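Local coordinates for acinetobacter secreted protease CpaA (Acinetobacter nosocomialis M2, PDB 6O38), which is probably a zinc-dependent metalloprotease exported by type II secretion, for which it pairs with a dedicated chaperone, at residues 347-360 and 364-376. Sequence-based numbering, arbitrary orientation.
Sequences NGLSTAIKNGENRR and TAQGWTVDSYTID
Arg-360 and Asp-371 meet where the two strands of a beta hairpin, 358-364 and 367-381, part company in the last of the StcE-type beta-sandwich domains. Asp-371 N still bonds Arg-360 O, but beyond it side chains and water replace the regular ladder: Arg-360 N gives its hydrogen to Ser-372 OG at 3.0 Å. The arginine chain, with CG anti to the backbone N (chi1 -178°) and a bend at chi3, brings NE to 2.6 Å from Asp-371 OD2, a salt bridge whose guanidinium and carboxylate planes stand 80° apart. Tyr-417 and Ala-414 take the other guanidinium nitrogens, tying the hairpin to the start of strand 416-425. Farther along, Thr-374 OG1 donates to the anti side of Glu-357 OE2 at 2.5 Å, while OE1 of that carboxylate accepts from Lys-354 N and so braces the 354-357 turn. One water joins Asn-358 O, Ser-372 OG and Thr-374 OG1; a second takes the Arg-359 NE hydrogen and donates to Arg-360 O and Ser-372 O. At the other end Leu-349 CD1 lies 4.3 Å from Val-370 CG2. Beside it, Asn-347 OD1 closes an Asx turn onto Leu-349 N, leaving ND2 to reach Trp-368 O at 2.8 Å and Gln-366 O at 3.3 Å, both acceptors in the amide plane and each met on a lone pair.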
ATOM      1  N   ASN A 347      10.708 -29.117  18.214  1.00 31.74           N
ATOM      2  CA  ASN A 347      10.858 -28.812  19.631  1.00 32.78           C
ATOM      3  C   ASN A 347       9.676 -29.282  20.472  1.00 34.26           C
ATOM      4  O   ASN A 347       9.617 -28.962  21.664  1.00 35.59           O
ATOM      5  CB  ASN A 347      11.068 -27.306  19.832  1.00 32.54           C
ATOM      6  CG  ASN A 347       9.928 -26.469  19.273  1.00 32.38           C
ATOM      7  OD1 ASN A 347       8.878 -26.990  18.895  1.00 32.63           O
ATOM      8  ND2 ASN A 347      10.131 -25.158  19.227  1.00 31.93           N
ATOM      9  N   GLY A 348       8.740 -30.022  19.884  1.00 32.15           N
ATOM     10  CA  GLY A 348       7.593 -30.522  20.608  1.00 33.22           C
ATOM     11  C   GLY A 348       6.354 -29.658  20.530  1.00 33.44           C
ATOM     12  O   GLY A 348       5.314 -30.051  21.076  1.00 34.44           O
ATOM     13  N   LEU A 349       6.433 -28.490  19.894  1.00 35.04           N
ATOM     14  CA  LEU A 349       5.249 -27.663  19.697  1.00 35.29           C
ATOM     15  C   LEU A 349       4.173 -28.458  18.971  1.00 35.56           C
ATOM     16  O   LEU A 349       4.428 -29.060  17.924  1.00 34.75           O
ATOM     17  CB  LEU A 349       5.609 -26.402  18.910  1.00 33.99           C
ATOM     18  CG  LEU A 349       4.458 -25.470  18.521  1.00 34.02           C
ATOM     19  CD1 LEU A 349       3.742 -24.947  19.757  1.00 35.40           C
ATOM     20  CD2 LEU A 349       4.968 -24.317  17.668  1.00 32.64           C
ATOM     21  N   SER A 350       2.969 -28.461  19.534  1.00 36.91           N
ATOM     22  CA  SER A 350       1.872 -29.262  18.999  1.00 37.54           C
ATOM     23  C   SER A 350       0.578 -28.501  19.221  1.00 38.46           C
ATOM     24  O   SER A 350       0.192 -28.249  20.367  1.00 39.58           O
ATOM     25  CB  SER A 350       1.817 -30.638  19.666  1.00 38.65           C
ATOM     26  OG  SER A 350       0.606 -31.307  19.363  1.00 39.91           O
ATOM     27  N   THR A 351      -0.083 -28.135  18.127  1.00 39.66           N
ATOM     28  CA  THR A 351      -1.291 -27.328  18.178  1.00 40.41           C
ATOM     29  C   THR A 351      -2.120 -27.616  16.933  1.00 40.76           C
ATOM     30  O   THR A 351      -1.746 -28.438  16.092  1.00 40.67           O
ATOM     31  CB  THR A 351      -0.933 -25.844  18.305  1.00 39.44           C
ATOM     32  OG1 THR A 351      -2.125 -25.047  18.264  1.00 39.97           O
ATOM     33  CG2 THR A 351       0.017 -25.436  17.188  1.00 37.75           C
ATOM     34  N   ALA A 352      -3.260 -26.938  16.821  1.00 40.03           N
ATOM     35  CA  ALA A 352      -4.175 -27.142  15.708  1.00 40.36           C
ATOM     36  C   ALA A 352      -4.633 -25.803  15.148  1.00 39.40           C
ATOM     37  O   ALA A 352      -4.710 -24.802  15.868  1.00 39.13           O
ATOM     38  CB  ALA A 352      -5.396 -27.971  16.132  1.00 41.83           C
ATOM     39  N   ILE A 353      -4.942 -25.796  13.853  1.00 43.05           N
ATOM     40  CA  ILE A 353      -5.548 -24.651  13.183  1.00 42.15           C
ATOM     41  C   ILE A 353      -6.943 -25.055  12.726  1.00 42.68           C
ATOM     42  O   ILE A 353      -7.138 -26.155  12.193  1.00 42.88           O
ATOM     43  CB  ILE A 353      -4.689 -24.156  12.005  1.00 40.37           C
ATOM     44  CG1 ILE A 353      -5.384 -22.995  11.289  1.00 39.57           C
ATOM     45  CG2 ILE A 353      -4.378 -25.290  11.037  1.00 39.92           C
ATOM     46  CD1 ILE A 353      -4.485 -22.238  10.345  1.00 37.98           C
ATOM     47  N   LYS A 354      -7.913 -24.175  12.950  1.00 44.42           N
ATOM     48  CA  LYS A 354      -9.315 -24.449  12.671  1.00 45.04           C
ATOM     49  C   LYS A 354      -9.795 -23.640  11.470  1.00 43.93           C
ATOM     50  O   LYS A 354      -9.079 -22.791  10.935  1.00 42.75           O
ATOM     51  CB  LYS A 354     -10.160 -24.156  13.915  1.00 46.34           C
ATOM     52  CG  LYS A 354      -9.777 -25.023  15.105  1.00 47.71           C
ATOM     53  CD  LYS A 354     -10.608 -24.719  16.337  1.00 49.09           C
ATOM     54  CE  LYS A 354     -10.101 -23.468  17.038  1.00 48.73           C
ATOM     55  NZ  LYS A 354     -10.762 -23.259  18.357  1.00 49.96           N
ATOM     56  N   ASN A 355     -11.022 -23.933  11.043  1.00 45.81           N
ATOM     57  CA  ASN A 355     -11.589 -23.295   9.861  1.00 44.99           C
ATOM     58  C   ASN A 355     -11.682 -21.785  10.042  1.00 44.60           C
ATOM     59  O   ASN A 355     -12.179 -21.299  11.062  1.00 45.48           O
ATOM     60  CB  ASN A 355     -12.972 -23.874   9.561  1.00 45.96           C
ATOM     61  CG  ASN A 355     -13.606 -23.260   8.328  1.00 45.34           C
ATOM     62  OD1 ASN A 355     -12.926 -22.973   7.343  1.00 44.22           O
ATOM     63  ND2 ASN A 355     -14.918 -23.058   8.376  1.00 46.32           N
ATOM     64  N   GLY A 356     -11.205 -21.045   9.043  1.00 43.28           N
ATOM     65  CA  GLY A 356     -11.255 -19.599   9.069  1.00 42.81           C
ATOM     66  C   GLY A 356     -10.175 -18.935   9.892  1.00 42.44           C
ATOM     67  O   GLY A 356     -10.201 -17.707  10.041  1.00 42.21           O
ATOM     68  N   GLU A 357      -9.228 -19.697  10.429  1.00 41.77           N
ATOM     69  CA  GLU A 357      -8.223 -19.178  11.343  1.00 41.63           C
ATOM     70  C   GLU A 357      -6.934 -18.855  10.598  1.00 40.18           C
ATOM     71  O   GLU A 357      -6.539 -19.572   9.674  1.00 39.60           O
ATOM     72  CB  GLU A 357      -7.938 -20.183  12.463  1.00 42.83           C
ATOM     73  CG  GLU A 357      -7.215 -19.591  13.662  1.00 43.20           C
ATOM     74  CD  GLU A 357      -7.056 -20.583  14.800  1.00 44.52           C
ATOM     75  OE1 GLU A 357      -7.582 -21.712  14.685  1.00 45.36           O
ATOM     76  OE2 GLU A 357      -6.407 -20.235  15.810  1.00 44.48           O
ATOM     77  N   ASN A 358      -6.284 -17.772  11.012  1.00 39.89           N
ATOM     78  CA  ASN A 358      -4.948 -17.415  10.555  1.00 38.62           C
ATOM     79  C   ASN A 358      -3.970 -17.648  11.697  1.00 38.83           C
ATOM     80  O   ASN A 358      -4.231 -17.239  12.834  1.00 39.65           O
ATOM     81  CB  ASN A 358      -4.890 -15.956  10.095  1.00 37.88           C
ATOM     82  CG  ASN A 358      -5.598 -15.728   8.775  1.00 37.49           C
ATOM     83  OD1 ASN A 358      -4.962 -15.648   7.725  1.00 36.44           O
ATOM     84  ND2 ASN A 358      -6.921 -15.618   8.823  1.00 38.28           N
ATOM     85  N   ARG A 359      -2.854 -18.309  11.401  1.00 36.39           N
ATOM     86  CA  ARG A 359      -1.884 -18.643  12.433  1.00 36.59           C
ATOM     87  C   ARG A 359      -0.481 -18.377  11.919  1.00 35.27           C
ATOM     88  O   ARG A 359      -0.120 -18.832  10.828  1.00 34.53           O
ATOM     89  CB  ARG A 359      -2.009 -20.108  12.868  1.00 37.72           C
ATOM     90  CG  ARG A 359      -3.308 -20.432  13.576  1.00 39.12           C
ATOM     91  CD  ARG A 359      -3.212 -20.113  15.053  1.00 39.81           C
ATOM     92  NE  ARG A 359      -2.246 -20.960  15.741  1.00 39.94           N
ATOM     93  CZ  ARG A 359      -2.557 -22.084  16.373  1.00 41.10           C
ATOM     94  NH1 ARG A 359      -3.813 -22.508  16.405  1.00 42.27           N
ATOM     95  NH2 ARG A 359      -1.610 -22.783  16.976  1.00 41.21           N
ATOM     96  N   ARG A 360       0.304 -17.642  12.701  1.00 35.45           N
ATOM     97  CA  ARG A 360       1.678 -17.317  12.352  1.00 34.25           C
ATOM     98  C   ARG A 360       2.624 -17.912  13.385  1.00 34.62           C
ATOM     99  O   ARG A 360       2.347 -17.882  14.588  1.00 35.65           O
ATOM    100  CB  ARG A 360       1.899 -15.800  12.252  1.00 33.71           C
ATOM    101  CG  ARG A 360       3.315 -15.417  11.831  1.00 32.63           C
ATOM    102  CD  ARG A 360       3.440 -13.944  11.473  1.00 32.28           C
ATOM    103  NE  ARG A 360       3.413 -13.083  12.650  1.00 33.23           N
ATOM    104  CZ  ARG A 360       2.363 -12.355  13.018  1.00 34.14           C
ATOM    105  NH1 ARG A 360       1.251 -12.382  12.294  1.00 34.26           N
ATOM    106  NH2 ARG A 360       2.425 -11.601  14.105  1.00 34.97           N
ATOM    107  N   THR A 364      12.917 -19.396  16.451  1.00 31.51           N
ATOM    108  CA  THR A 364      13.844 -18.865  17.441  1.00 31.84           C
ATOM    109  C   THR A 364      15.029 -19.816  17.584  1.00 31.73           C
ATOM    110  O   THR A 364      15.102 -20.859  16.929  1.00 31.49           O
ATOM    111  CB  THR A 364      13.152 -18.658  18.793  1.00 33.39           C
ATOM    112  OG1 THR A 364      12.826 -19.929  19.367  1.00 34.44           O
ATOM    113  CG2 THR A 364      11.879 -17.842  18.626  1.00 33.72           C
ATOM    114  N   ALA A 365      15.970 -19.439  18.453  1.00 33.59           N
ATOM    115  CA  ALA A 365      17.129 -20.285  18.709  1.00 33.61           C
ATOM    116  C   ALA A 365      16.742 -21.644  19.279  1.00 34.67           C
ATOM    117  O   ALA A 365      17.513 -22.602  19.150  1.00 34.57           O
ATOM    118  CB  ALA A 365      18.096 -19.579  19.661  1.00 33.77           C
ATOM    119  N   GLN A 366      15.571 -21.750  19.906  1.00 32.80           N
ATOM    120  CA  GLN A 366      15.103 -22.997  20.498  1.00 33.83           C
ATOM    121  C   GLN A 366      13.895 -23.568  19.757  1.00 33.75           C
ATOM    122  O   GLN A 366      13.074 -24.275  20.348  1.00 34.84           O
ATOM    123  CB  GLN A 366      14.790 -22.794  21.978  1.00 35.62           C
ATOM    124  CG  GLN A 366      16.038 -22.656  22.841  1.00 35.86           C
ATOM    125  CD  GLN A 366      15.800 -21.860  24.107  1.00 37.40           C
ATOM    126  OE1 GLN A 366      14.844 -21.092  24.204  1.00 38.39           O
ATOM    127  NE2 GLN A 366      16.676 -22.040  25.090  1.00 37.84           N
ATOM    128  N   GLY A 367      13.776 -23.271  18.470  1.00 32.47           N
ATOM    129  CA  GLY A 367      12.775 -23.881  17.618  1.00 32.29           C
ATOM    130  C   GLY A 367      11.631 -22.936  17.292  1.00 32.22           C
ATOM    131  O   GLY A 367      11.662 -21.737  17.582  1.00 32.06           O
ATOM    132  N   TRP A 368      10.602 -23.512  16.674  1.00 32.07           N
ATOM    133  CA  TRP A 368       9.442 -22.740  16.255  1.00 31.96           C
ATOM    134  C   TRP A 368       8.622 -22.294  17.459  1.00 33.07           C
ATOM    135  O   TRP A 368       8.577 -22.962  18.496  1.00 34.18           O
ATOM    136  CB  TRP A 368       8.576 -23.558  15.298  1.00 31.95           C
ATOM    137  CG  TRP A 368       9.174 -23.681  13.932  1.00 31.13           C
ATOM    138  CD1 TRP A 368       9.789 -24.774  13.400  1.00 31.14           C
ATOM    139  CD2 TRP A 368       9.221 -22.663  12.926  1.00 30.42           C
ATOM    140  NE1 TRP A 368      10.215 -24.502  12.121  1.00 30.66           N
ATOM    141  CE2 TRP A 368       9.878 -23.212  11.808  1.00 30.22           C
ATOM    142  CE3 TRP A 368       8.771 -21.341  12.863  1.00 30.01           C
ATOM    143  CZ2 TRP A 368      10.095 -22.486  10.639  1.00 29.75           C
ATOM    144  CZ3 TRP A 368       8.987 -20.622  11.703  1.00 29.19           C
ATOM    145  CH2 TRP A 368       9.643 -21.196  10.606  1.00 29.07           C
ATOM    146  N   THR A 369       7.959 -21.150  17.307  1.00 32.13           N
ATOM    147  CA  THR A 369       7.308 -20.469  18.415  1.00 33.43           C
ATOM    148  C   THR A 369       6.023 -19.812  17.930  1.00 33.41           C
ATOM    149  O   THR A 369       5.972 -19.279  16.818  1.00 32.33           O
ATOM    150  CB  THR A 369       8.262 -19.431  19.036  1.00 33.55           C
ATOM    151  OG1 THR A 369       9.050 -20.055  20.058  1.00 34.65           O
ATOM    152  CG2 THR A 369       7.510 -18.248  19.627  1.00 34.38           C
ATOM    153  N   VAL A 370       4.982 -19.875  18.766  1.00 33.43           N
ATOM    154  CA  VAL A 370       3.719 -19.218  18.447  1.00 33.63           C
ATOM    155  C   VAL A 370       3.943 -17.717  18.337  1.00 33.37           C
ATOM    156  O   VAL A 370       4.572 -17.099  19.206  1.00 34.16           O
ATOM    157  CB  VAL A 370       2.665 -19.554  19.514  1.00 35.25           C
ATOM    158  CG1 VAL A 370       1.509 -18.566  19.458  1.00 35.58           C
ATOM    159  CG2 VAL A 370       2.166 -20.980  19.335  1.00 35.45           C
ATOM    160  N   ASP A 371       3.425 -17.117  17.261  1.00 37.54           N
ATOM    161  CA  ASP A 371       3.628 -15.697  17.006  1.00 37.18           C
ATOM    162  C   ASP A 371       2.319 -14.941  16.795  1.00 37.66           C
ATOM    163  O   ASP A 371       2.351 -13.776  16.379  1.00 37.30           O
ATOM    164  CB  ASP A 371       4.549 -15.502  15.792  1.00 35.71           C
ATOM    165  CG  ASP A 371       5.156 -14.108  15.732  1.00 35.77           C
ATOM    166  OD1 ASP A 371       5.731 -13.661  16.748  1.00 36.69           O
ATOM    167  OD2 ASP A 371       5.057 -13.461  14.668  1.00 35.10           O
ATOM    168  N   SER A 372       1.173 -15.559  17.074  1.00 37.15           N
ATOM    169  CA  SER A 372      -0.104 -14.871  16.932  1.00 37.36           C
ATOM    170  C   SER A 372      -1.151 -15.579  17.777  1.00 38.59           C
ATOM    171  O   SER A 372      -1.081 -16.792  17.990  1.00 38.98           O
ATOM    172  CB  SER A 372      -0.557 -14.813  15.469  1.00 36.37           C
ATOM    173  OG  SER A 372      -0.834 -16.108  14.966  1.00 36.32           O
ATOM    174  N   TYR A 373      -2.118 -14.802  18.258  1.00 38.05           N
ATOM    175  CA  TYR A 373      -3.250 -15.314  19.017  1.00 39.30           C
ATOM    176  C   TYR A 373      -4.540 -15.003  18.272  1.00 39.29           C
ATOM    177  O   TYR A 373      -4.717 -13.897  17.755  1.00 38.80           O
ATOM    178  CB  TYR A 373      -3.292 -14.711  20.425  1.00 40.64           C
ATOM    179  CG  TYR A 373      -1.990 -14.844  21.179  1.00 41.04           C
ATOM    180  CD1 TYR A 373      -1.656 -16.029  21.823  1.00 41.79           C
ATOM    181  CD2 TYR A 373      -1.092 -13.787  21.245  1.00 40.76           C
ATOM    182  CE1 TYR A 373      -0.466 -16.159  22.513  1.00 42.38           C
ATOM    183  CE2 TYR A 373       0.102 -13.907  21.933  1.00 41.32           C
ATOM    184  CZ  TYR A 373       0.410 -15.095  22.565  1.00 42.26           C
ATOM    185  OH  TYR A 373       1.597 -15.220  23.252  1.00 43.10           O
ATOM    186  N   THR A 374      -5.440 -15.980  18.221  1.00 40.90           N
ATOM    187  CA  THR A 374      -6.673 -15.854  17.454  1.00 41.00           C
ATOM    188  C   THR A 374      -7.760 -15.241  18.329  1.00 42.03           C
ATOM    189  O   THR A 374      -8.110 -15.797  19.376  1.00 43.14           O
ATOM    190  CB  THR A 374      -7.122 -17.213  16.922  1.00 41.38           C
ATOM    191  OG1 THR A 374      -6.102 -17.755  16.074  1.00 40.46           O
ATOM    192  CG2 THR A 374      -8.412 -17.072  16.127  1.00 41.68           C
ATOM    193  N   ILE A 375      -8.295 -14.105  17.895  1.00 42.00           N
ATOM    194  CA  ILE A 375      -9.388 -13.428  18.582  1.00 43.25           C
ATOM    195  C   ILE A 375     -10.666 -13.713  17.803  1.00 44.02           C
ATOM    196  O   ILE A 375     -10.845 -13.223  16.684  1.00 43.71           O
ATOM    197  CB  ILE A 375      -9.131 -11.921  18.707  1.00 43.16           C
ATOM    198  CG1 ILE A 375      -7.848 -11.664  19.501  1.00 42.52           C
ATOM    199  CG2 ILE A 375     -10.317 -11.229  19.363  1.00 44.56           C
ATOM    200  CD1 ILE A 375      -7.488 -10.200  19.624  1.00 42.48           C
ATOM    201  N   ASP A 376     -11.556 -14.509  18.391  1.00 47.67           N
ATOM    202  CA  ASP A 376     -12.803 -14.870  17.731  1.00 48.16           C
ATOM    203  C   ASP A 376     -13.796 -13.719  17.831  1.00 48.58           C
ATOM    204  O   ASP A 376     -14.002 -13.156  18.911  1.00 49.28           O
ATOM    205  CB  ASP A 376     -13.392 -16.136  18.354  1.00 49.36           C
ATOM    206  CG  ASP A 376     -12.606 -17.382  17.992  1.00 49.17           C
ATOM    207  OD1 ASP A 376     -11.851 -17.343  16.998  1.00 48.20           O
ATOM    208  OD2 ASP A 376     -12.745 -18.402  18.702  1.00 50.11           O
TER
HETATM  209  O   HOH W   1      11.379 -26.584  16.394  1.00 26.76           O
HETATM  210  O   HOH W   2     -10.770 -20.957  19.242  1.00 49.44           O
HETATM  211  O   HOH W   3      -3.614 -16.683  15.247  1.00 37.61           O
HETATM  212  O   HOH W   4      -0.185 -18.839  16.263  1.00 34.86           O